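Conserved membrane protein (Chlamydia abortus, PDB 6GZU) acts as a secreted effector combining deubiquitinating and acetyltransferase activities, which induces Golgi fragmentation and probably relies on a CE-clan cysteine-protease fold. Local coordinates at residues 175-180 and 185-190; 142-147 and 217-222; 105-110 and 115-120. All coordinates share one frame; numbering follows the deposited sequence.

Interaction 1. Residues 175-180 and 185-190; sequences NVYPDA and SPFIVK
Tyr177 and Phe187 meet at the inner end of this contact, where the loop that follows helix 159-174 folds back on the residues leading into strand 188-191. The far rim of the Phe187 ring does the touching: CZ lies 3.9 Å from Tyr177 CB, and CE1 is equally near. The methylene arrives at the edge of the phenylalanine ring, close to its plane, and the carbonyl oxygen Tyr177 O also lies at that edge. With CG anti to its own carbonyl carbon (chi1 -80°), the ring of Phe187 points its CE1/CZ rim back at Tyr177. Its buried side chain is packed further by Ala170 of helix 159-174 and Val147 of strand 146-150, so this half is apolar and close. Arg145 NH2 adds bonds to the carbonyl oxygens of Tyr177 and Ser185.

The other half is polar and lies nearer solvent. Asp179 and Ser185, both partly exposed, are joined by one short hydrogen bond, in which Ser185 OG donates to Asp179 OD2 over 2.6 Å. The carboxylate uses the anti lone pair of OD2, on the side away from OD1, while OD1 accepts from the backbone N of Ala183 and, weakly, from that of Asn181. One aspartate thus ties the loop between the two segments together through both oxygens. The Ser185 hydroxyl and these two backbone N-H groups would be expected to stabilise the negative charge of Asp179.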
loop_
_atom_site.group_PDB
_atom_site.type_symbol
_atom_site.label_atom_id
_atom_site.label_comp_id
_atom_site.label_asym_id
_atom_site.label_seq_id
_atom_site.Cartn_x
_atom_site.Cartn_y
_atom_site.Cartn_z
ATOM N N ASN A 175 9.330 -15.515 -9.009
ATOM C CA ASN A 175 10.233 -16.650 -8.797
ATOM C C ASN A 175 9.759 -17.514 -7.613
ATOM O O ASN A 175 10.246 -18.643 -7.417
ATOM C CB ASN A 175 11.645 -16.149 -8.492
ATOM C CG ASN A 175 12.326 -15.485 -9.680
ATOM O OD1 ASN A 175 12.045 -15.795 -10.840
ATOM N ND2 ASN A 175 13.253 -14.575 -9.387
ATOM N N VAL A 176 8.875 -16.970 -6.795
ATOM C CA VAL A 176 8.408 -17.665 -5.581
ATOM C C VAL A 176 7.008 -18.225 -5.747
ATOM O O VAL A 176 6.710 -19.315 -5.248
ATOM C CB VAL A 176 8.456 -16.693 -4.347
ATOM C CG1 VAL A 176 7.810 -17.342 -3.072
ATOM C CG2 VAL A 176 9.916 -16.273 -4.084
ATOM N N TYR A 177 6.131 -17.455 -6.403
ATOM C CA TYR A 177 4.738 -17.835 -6.653
ATOM C C TYR A 177 4.623 -18.173 -8.121
ATOM O O TYR A 177 4.485 -17.260 -8.944
ATOM C CB TYR A 177 3.803 -16.689 -6.298
ATOM C CG TYR A 177 3.909 -16.347 -4.828
ATOM C CD1 TYR A 177 3.132 -16.983 -3.888
ATOM C CD2 TYR A 177 4.855 -15.400 -4.382
ATOM C CE1 TYR A 177 3.259 -16.669 -2.566
ATOM C CE2 TYR A 177 4.998 -15.085 -3.072
ATOM C CZ TYR A 177 4.203 -15.738 -2.148
ATOM O OH TYR A 177 4.253 -15.512 -0.792
ATOM N N PRO A 178 4.685 -19.458 -8.467
ATOM C CA PRO A 178 4.744 -19.780 -9.919
ATOM C C PRO A 178 3.449 -19.506 -10.677
ATOM O O PRO A 178 2.376 -19.399 -10.060
ATOM C CB PRO A 178 5.031 -21.306 -9.927
ATOM C CG PRO A 178 5.592 -21.563 -8.595
ATOM C CD PRO A 178 4.800 -20.681 -7.656
ATOM N N ASP A 179 3.539 -19.391 -12.002
ATOM C CA ASP A 179 2.353 -19.274 -12.823
ATOM C C ASP A 179 1.750 -20.640 -13.156
ATOM O O ASP A 179 2.306 -21.722 -12.807
ATOM C CB ASP A 179 2.617 -18.416 -14.079
ATOM C CG ASP A 179 3.560 -19.060 -15.061
ATOM O OD1 ASP A 179 3.499 -20.286 -15.303
ATOM O OD2 ASP A 179 4.332 -18.303 -15.724
ATOM N N ALA A 180 0.591 -20.594 -13.813
ATOM C CA ALA A 180 -0.174 -21.805 -14.093
ATOM C C ALA A 180 0.505 -22.720 -15.080
ATOM O O ALA A 180 0.138 -23.904 -15.175
ATOM C CB ALA A 180 -1.579 -21.460 -14.583
ATOM N N SER A 185 7.464 -16.753 -14.155
ATOM C CA SER A 185 7.322 -15.486 -14.887
ATOM C C SER A 185 7.081 -14.323 -13.933
ATOM O O SER A 185 6.451 -14.486 -12.894
ATOM C CB SER A 185 6.141 -15.619 -15.851
ATOM O OG SER A 185 4.918 -15.883 -15.162
ATOM N N PRO A 186 7.524 -13.109 -14.296
ATOM C CA PRO A 186 7.238 -11.979 -13.414
ATOM C C PRO A 186 5.742 -11.768 -13.220
ATOM O O PRO A 186 4.961 -12.021 -14.148
ATOM C CB PRO A 186 7.822 -10.797 -14.182
ATOM C CG PRO A 186 8.954 -11.378 -14.962
ATOM C CD PRO A 186 8.457 -12.736 -15.375
ATOM N N PHE A 187 5.342 -11.302 -12.046
ATOM C CA PHE A 187 3.970 -10.831 -11.886
ATOM C C PHE A 187 3.739 -9.716 -12.918
ATOM O O PHE A 187 4.674 -8.972 -13.313
ATOM C CB PHE A 187 3.768 -10.218 -10.490
ATOM C CG PHE A 187 3.559 -11.219 -9.394
ATOM C CD1 PHE A 187 3.911 -12.552 -9.528
ATOM C CD2 PHE A 187 2.964 -10.815 -8.215
ATOM C CE1 PHE A 187 3.705 -13.428 -8.470
ATOM C CE2 PHE A 187 2.757 -11.680 -7.182
ATOM C CZ PHE A 187 3.105 -13.011 -7.316
ATOM N N ILE A 188 2.484 -9.539 -13.352
ATOM C CA ILE A 188 2.189 -8.400 -14.231
ATOM C C ILE A 188 2.168 -7.114 -13.430
ATOM O O ILE A 188 1.668 -7.118 -12.306
ATOM C CB ILE A 188 0.869 -8.625 -14.967
ATOM C CG1 ILE A 188 0.631 -7.535 -15.989
ATOM C CG2 ILE A 188 -0.316 -8.702 -13.977
ATOM C CD1 ILE A 188 -0.522 -7.843 -16.898
ATOM N N VAL A 189 2.749 -6.041 -13.964
ATOM C CA VAL A 189 2.669 -4.709 -13.366
ATOM C C VAL A 189 1.575 -3.921 -14.062
ATOM O O VAL A 189 1.574 -3.745 -15.296
ATOM C CB VAL A 189 4.036 -3.957 -13.486
ATOM C CG1 VAL A 189 3.921 -2.480 -12.943
ATOM C CG2 VAL A 189 5.144 -4.736 -12.750
ATOM N N LYS A 190 0.664 -3.361 -13.271
ATOM C CA LYS A 190 -0.435 -2.557 -13.810
ATOM C C LYS A 190 -0.404 -1.158 -13.157
ATOM O O LYS A 190 -0.697 -1.023 -11.971
ATOM C CB LYS A 190 -1.798 -3.217 -13.468
ATOM C CG LYS A 190 -1.998 -4.620 -14.071
ATOM C CD LYS A 190 -3.348 -5.230 -13.671
ATOM C CE LYS A 190 -3.574 -6.535 -14.433
ATOM N NZ LYS A 190 -4.817 -7.276 -13.971
#

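Interaction 2. Residues 142-147 and 217-222; sequences LDRREV and DNPDYV
Arg144 reaches across to Pro219 and Asp220, and its side chain can be followed outward as a worked case of one arginine using both a face and its N-H groups. From CB the chain starts with CG anti to the carbonyl carbon, runs on extended, and bends at chi3 (65°), which turns the guanidinium across the proline ring. CD is the first atom to touch, 3.7 Å from Pro219 CB. NE lies 3.5 Å from the same Pro219 CB and donates to Glu146 OE1 at 3.1 Å, with a weaker second bond to OE2; OE1 is met from above its carboxylate plane.

Around this point the chain forms a G1 beta bulge: Arg145 and Glu146 both face Asn141 where strands 134-141 and 146-150 join. Across the contact, Asn218 to Tyr221 make a type I beta turn, in which Asn218 OD1 accepts from Asp220 N as an Asx turn.

Beyond NE, the guanidinium carries Pro219 CG over one face, offset toward the rim on the NH1 side, with Arg144 NH1 3.5 Å from Pro219 CG. NH2 makes a salt bridge with Asp220 OD1 at 3.0 Å, although the N-H...O angle of 130° is bent and the guanidinium and Asp220 carboxylate planes stand 72° apart. NH2 also donates to a water that in turn donates to Glu146 OE2 and Pro219 O. Arg144 NH1 gives a hydrogen to a second water, which donates to Asp220 OD2. Glu146 has further partners in Lys190 and the hydroxyl of Tyr215, the latter from helix 204-217.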
loop_
_atom_site.group_PDB
_atom_site.type_symbol
_atom_site.label_atom_id
_atom_site.label_comp_id
_atom_site.label_asym_id
_atom_site.label_seq_id
_atom_site.Cartn_x
_atom_site.Cartn_y
_atom_site.Cartn_z
ATOM N N LEU A 142 -1.303 -11.839 -4.549
ATOM C CA LEU A 142 -0.654 -13.120 -4.812
ATOM C C LEU A 142 -1.532 -14.049 -5.662
ATOM O O LEU A 142 -1.016 -14.891 -6.430
ATOM C CB LEU A 142 -0.298 -13.828 -3.479
ATOM C CG LEU A 142 0.659 -13.096 -2.505
ATOM C CD1 LEU A 142 0.830 -13.918 -1.239
ATOM C CD2 LEU A 142 2.026 -12.852 -3.172
ATOM N N ASP A 143 -2.852 -13.927 -5.520
ATOM C CA ASP A 143 -3.771 -14.806 -6.246
ATOM C C ASP A 143 -3.768 -14.472 -7.731
ATOM O O ASP A 143 -3.793 -15.370 -8.580
ATOM C CB ASP A 143 -5.204 -14.689 -5.690
ATOM C CG ASP A 143 -5.395 -15.430 -4.376
ATOM O OD1 ASP A 143 -4.892 -16.580 -4.217
ATOM O OD2 ASP A 143 -6.070 -14.866 -3.499
ATOM N N ARG A 144 -3.674 -13.179 -8.036
ATOM C CA ARG A 144 -3.731 -12.715 -9.425
ATOM C C ARG A 144 -2.345 -12.529 -10.037
ATOM O O ARG A 144 -2.229 -12.262 -11.250
ATOM C CB ARG A 144 -4.559 -11.415 -9.545
ATOM C CG ARG A 144 -6.054 -11.681 -9.385
ATOM C CD ARG A 144 -6.836 -10.420 -9.231
ATOM N NE ARG A 144 -6.792 -9.589 -10.425
ATOM C CZ ARG A 144 -7.694 -9.613 -11.412
ATOM N NH1 ARG A 144 -8.696 -10.477 -11.402
ATOM N NH2 ARG A 144 -7.588 -8.756 -12.417
ATOM N N ARG A 145 -1.303 -12.723 -9.226
ATOM C CA ARG A 145 0.112 -12.558 -9.661
ATOM C C ARG A 145 0.274 -11.192 -10.326
ATOM O O ARG A 145 0.738 -11.065 -11.499
ATOM C CB ARG A 145 0.585 -13.680 -10.579
ATOM C CG ARG A 145 0.474 -15.021 -9.900
ATOM C CD ARG A 145 1.093 -16.116 -10.820
ATOM N NE ARG A 145 2.535 -16.207 -10.732
ATOM C CZ ARG A 145 3.382 -15.788 -11.657
ATOM N NH1 ARG A 145 2.965 -15.072 -12.708
ATOM N NH2 ARG A 145 4.690 -16.024 -11.488
ATOM N N GLU A 146 -0.099 -10.154 -9.579
ATOM C CA GLU A 146 -0.002 -8.808 -10.116
ATOM C C GLU A 146 0.513 -7.856 -9.069
ATOM O O GLU A 146 0.268 -8.024 -7.853
ATOM C CB GLU A 146 -1.364 -8.334 -10.668
ATOM C CG GLU A 146 -2.456 -8.156 -9.630
ATOM C CD GLU A 146 -3.865 -7.887 -10.212
ATOM O OE1 GLU A 146 -4.112 -8.241 -11.381
ATOM O OE2 GLU A 146 -4.743 -7.272 -9.529
ATOM N N VAL A 147 1.181 -6.822 -9.565
ATOM C CA VAL A 147 1.574 -5.654 -8.772
ATOM C C VAL A 147 0.848 -4.473 -9.368
ATOM O O VAL A 147 1.079 -4.108 -10.527
ATOM C CB VAL A 147 3.132 -5.451 -8.804
ATOM C CG1 VAL A 147 3.547 -4.219 -7.955
ATOM C CG2 VAL A 147 3.878 -6.714 -8.359
ATOM N N ASP A 217 -13.360 -5.288 -3.803
ATOM C CA ASP A 217 -14.615 -5.887 -4.275
ATOM C C ASP A 217 -14.565 -6.333 -5.737
ATOM O O ASP A 217 -15.285 -7.235 -6.140
ATOM C CB ASP A 217 -15.794 -4.935 -4.058
ATOM C CG ASP A 217 -16.186 -4.830 -2.579
ATOM O OD1 ASP A 217 -15.980 -5.801 -1.822
ATOM O OD2 ASP A 217 -16.684 -3.780 -2.174
ATOM N N ASN A 218 -13.695 -5.703 -6.506
ATOM C CA ASN A 218 -13.543 -6.012 -7.936
ATOM C C ASN A 218 -12.148 -5.620 -8.393
ATOM O O ASN A 218 -11.875 -4.455 -8.608
ATOM C CB ASN A 218 -14.581 -5.227 -8.750
ATOM C CG ASN A 218 -14.360 -5.342 -10.248
ATOM O OD1 ASN A 218 -13.603 -6.201 -10.738
ATOM N ND2 ASN A 218 -15.023 -4.454 -10.992
ATOM N N PRO A 219 -11.230 -6.581 -8.509
ATOM C CA PRO A 219 -9.843 -6.192 -8.821
ATOM C C PRO A 219 -9.651 -5.643 -10.215
ATOM O O PRO A 219 -8.580 -5.110 -10.496
ATOM C CB PRO A 219 -9.054 -7.493 -8.681
ATOM C CG PRO A 219 -10.106 -8.551 -8.841
ATOM C CD PRO A 219 -11.356 -8.009 -8.216
ATOM N N ASP A 220 -10.661 -5.746 -11.065
ATOM C CA ASP A 220 -10.627 -5.043 -12.368
ATOM C C ASP A 220 -11.139 -3.607 -12.328
ATOM O O ASP A 220 -11.236 -2.949 -13.367
ATOM C CB ASP A 220 -11.379 -5.828 -13.433
ATOM C CG ASP A 220 -10.725 -7.150 -13.720
ATOM O OD1 ASP A 220 -9.507 -7.159 -13.992
ATOM O OD2 ASP A 220 -11.418 -8.179 -13.612
ATOM N N TYR A 221 -11.439 -3.109 -11.138
ATOM C CA TYR A 221 -11.944 -1.742 -10.984
ATOM C C TYR A 221 -10.939 -0.664 -11.412
ATOM O O TYR A 221 -9.778 -0.694 -11.007
ATOM C CB TYR A 221 -12.263 -1.461 -9.523
ATOM C CG TYR A 221 -12.806 -0.065 -9.336
ATOM C CD1 TYR A 221 -14.106 0.237 -9.707
ATOM C CD2 TYR A 221 -12.015 0.947 -8.819
ATOM C CE1 TYR A 221 -14.638 1.497 -9.519
ATOM C CE2 TYR A 221 -12.528 2.245 -8.641
ATOM C CZ TYR A 221 -13.856 2.505 -9.015
ATOM O OH TYR A 221 -14.435 3.751 -8.882
ATOM N N VAL A 222 -11.396 0.317 -12.176
ATOM C CA VAL A 222 -10.588 1.513 -12.452
ATOM C C VAL A 222 -11.535 2.680 -12.299
ATOM O O VAL A 222 -12.661 2.606 -12.788
ATOM C CB VAL A 222 -10.009 1.470 -13.880
ATOM C CG1 VAL A 222 -9.275 2.743 -14.234
ATOM C CG2 VAL A 222 -9.077 0.267 -14.024
HETATM O O HOH W 1 -6.385 -6.106 -11.513
HETATM O O HOH W 2 -10.118 -10.285 -13.741
#

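Interaction 3. Residues 105-110 and 115-120; sequences LWHHPS and EEMNSM
His108 ND1 accepts a hydrogen bond from Ser110 N at 3.0 Å, nearly straight at 164° and close to the imidazole plane, which holds the ring against the loop after strand 100-107. One face of that ring is then covered by Met120, whose CE methyl sits over the centre, 3.5 Å from the centroid, as a CH-pi contact. Pro109 CD lies on the opposite face, offset toward the rim, so aliphatic groups pack on both faces. Met120 SD, one bond back, comes 3.2 Å from Ser110 OG.

Deeper in, Met117 spans the neighbouring Trp106 and His107. Its chain bends at chi2 and again at chi3 (73°), bringing SD to the edge of the indole, 3.7 Å from Trp106 CZ3, and carrying CE on to His107 ND1 at 3.4 Å. Trp106 CH2 lies 3.8 Å from Met120 CB, while Trp106 NE1 is hydrogen-bonded to Ser133 OG.

Strand 105-107 and helix 115-120 have axes 9.4 Å apart at an angle of 103°. Met117 and Met120, about one helical turn apart, pack on aromatic residues at and just beyond the strand's end; Met117 and Trp106 make a Met-aromatic contact joining sheet to helix in this CE-clan fold.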
loop_
_atom_site.group_PDB
_atom_site.type_symbol
_atom_site.label_atom_id
_atom_site.label_comp_id
_atom_site.label_asym_id
_atom_site.label_seq_id
_atom_site.Cartn_x
_atom_site.Cartn_y
_atom_site.Cartn_z
ATOM N N LEU A 105 2.406 4.630 -0.231
ATOM C CA LEU A 105 3.745 4.972 -0.671
ATOM C C LEU A 105 3.819 6.496 -0.778
ATOM O O LEU A 105 3.039 7.089 -1.532
ATOM C CB LEU A 105 4.083 4.249 -1.997
ATOM C CG LEU A 105 5.549 4.234 -2.447
ATOM C CD1 LEU A 105 5.884 3.165 -3.444
ATOM C CD2 LEU A 105 5.779 5.572 -3.182
ATOM N N TRP A 106 4.771 7.082 -0.057
ATOM C CA TRP A 106 4.973 8.527 0.080
ATOM C C TRP A 106 6.074 8.964 -0.873
ATOM O O TRP A 106 7.081 8.284 -1.013
ATOM C CB TRP A 106 5.427 8.819 1.502
ATOM C CG TRP A 106 5.490 10.258 1.827
ATOM C CD1 TRP A 106 4.500 11.005 2.403
ATOM C CD2 TRP A 106 6.617 11.152 1.651
ATOM N NE1 TRP A 106 4.923 12.312 2.575
ATOM C CE2 TRP A 106 6.214 12.427 2.127
ATOM C CE3 TRP A 106 7.915 11.003 1.132
ATOM C CZ2 TRP A 106 7.059 13.531 2.099
ATOM C CZ3 TRP A 106 8.758 12.125 1.091
ATOM C CH2 TRP A 106 8.329 13.357 1.579
ATOM N N HIS A 107 5.878 10.104 -1.556
ATOM C CA HIS A 107 6.876 10.624 -2.493
ATOM C C HIS A 107 6.980 12.125 -2.475
ATOM O O HIS A 107 5.979 12.807 -2.317
ATOM C CB HIS A 107 6.550 10.190 -3.926
ATOM C CG HIS A 107 7.649 10.485 -4.890
ATOM N ND1 HIS A 107 8.862 9.827 -4.842
ATOM C CD2 HIS A 107 7.727 11.358 -5.934
ATOM C CE1 HIS A 107 9.647 10.288 -5.810
ATOM N NE2 HIS A 107 8.980 11.210 -6.489
ATOM N N HIS A 108 8.186 12.612 -2.716
ATOM C CA HIS A 108 8.413 14.030 -2.977
ATOM C C HIS A 108 9.461 14.082 -4.069
ATOM O O HIS A 108 10.486 13.402 -3.986
ATOM C CB HIS A 108 8.934 14.749 -1.745
ATOM C CG HIS A 108 8.902 16.236 -1.893
ATOM N ND1 HIS A 108 9.824 16.929 -2.647
ATOM C CD2 HIS A 108 8.042 17.161 -1.403
ATOM C CE1 HIS A 108 9.542 18.220 -2.603
ATOM N NE2 HIS A 108 8.467 18.390 -1.850
ATOM N N PRO A 109 9.234 14.916 -5.101
ATOM C CA PRO A 109 10.157 14.954 -6.240
ATOM C C PRO A 109 11.541 15.536 -5.943
ATOM O O PRO A 109 12.453 15.344 -6.784
ATOM C CB PRO A 109 9.433 15.846 -7.274
ATOM C CG PRO A 109 7.973 15.901 -6.797
ATOM C CD PRO A 109 8.030 15.756 -5.305
ATOM N N SER A 110 11.734 16.221 -4.815
ATOM C CA SER A 110 13.031 16.847 -4.559
ATOM C C SER A 110 14.068 15.905 -3.969
ATOM O O SER A 110 15.251 16.230 -3.933
ATOM C CB SER A 110 12.890 18.076 -3.665
ATOM O OG SER A 110 12.470 17.630 -2.373
ATOM N N GLU A 115 18.382 8.568 1.647
ATOM C CA GLU A 115 18.602 9.465 2.789
ATOM C C GLU A 115 17.735 10.719 2.661
ATOM O O GLU A 115 16.981 11.068 3.586
ATOM C CB GLU A 115 20.084 9.837 2.952
ATOM N N GLU A 116 17.807 11.386 1.510
ATOM C CA GLU A 116 16.930 12.537 1.261
ATOM C C GLU A 116 15.433 12.195 1.388
ATOM O O GLU A 116 14.688 12.915 2.071
ATOM C CB GLU A 116 17.227 13.178 -0.103
ATOM C CG GLU A 116 18.550 13.935 -0.180
ATOM C CD GLU A 116 18.918 14.291 -1.605
ATOM O OE1 GLU A 116 18.007 14.299 -2.474
ATOM O OE2 GLU A 116 20.123 14.562 -1.862
ATOM N N MET A 117 14.981 11.105 0.760
ATOM C CA MET A 117 13.562 10.756 0.798
ATOM C C MET A 117 13.162 10.462 2.241
ATOM O O MET A 117 12.106 10.885 2.731
ATOM C CB MET A 117 13.249 9.520 -0.073
ATOM C CG MET A 117 11.761 9.327 -0.335
ATOM S SD MET A 117 11.050 10.596 -1.382
ATOM C CE MET A 117 11.743 10.120 -2.989
ATOM N N ASN A 118 14.014 9.730 2.946
ATOM C CA ASN A 118 13.652 9.432 4.322
ATOM C C ASN A 118 13.576 10.608 5.282
ATOM O O ASN A 118 12.654 10.685 6.112
ATOM C CB ASN A 118 14.484 8.308 4.874
ATOM C CG ASN A 118 13.692 7.082 4.947
ATOM O OD1 ASN A 118 13.211 6.588 3.917
ATOM N ND2 ASN A 118 13.405 6.649 6.159
ATOM N N SER A 119 14.522 11.525 5.151
ATOM C CA SER A 119 14.550 12.683 6.018
ATOM C C SER A 119 13.322 13.530 5.762
ATOM O O SER A 119 12.662 13.998 6.704
ATOM C CB SER A 119 15.806 13.496 5.783
ATOM O OG SER A 119 15.744 14.661 6.579
ATOM N N MET A 120 13.021 13.733 4.482
ATOM C CA MET A 120 11.830 14.477 4.101
ATOM C C MET A 120 10.584 13.779 4.611
ATOM O O MET A 120 9.711 14.406 5.196
ATOM C CB MET A 120 11.749 14.652 2.600
ATOM C CG MET A 120 12.873 15.449 2.033
ATOM S SD MET A 120 12.459 15.952 0.351
ATOM C CE MET A 120 10.949 16.832 0.750
#

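How the interactions relate
All three contacts reach the same mixed sheet, yet they form one close pair and one distant member. Interactions 1 and 2, whose centres are 13 Å apart, touch directly: Ile188 O lies 2.8 Å from Val147 N, a probable hydrogen bond between neighbouring strands 188-191 and 146-150. Interaction 3 sits at the end of strand 100-107, its centre about 28 Å from that of interaction 2, on the other side of the chain's centre. Interaction 1 lies closest to the zinc site, the Tyr177 side chain being about 11 Å from the metal. His107 of interaction 3 lies near a possible catalytic triad of Cys204, His134 and Asp151.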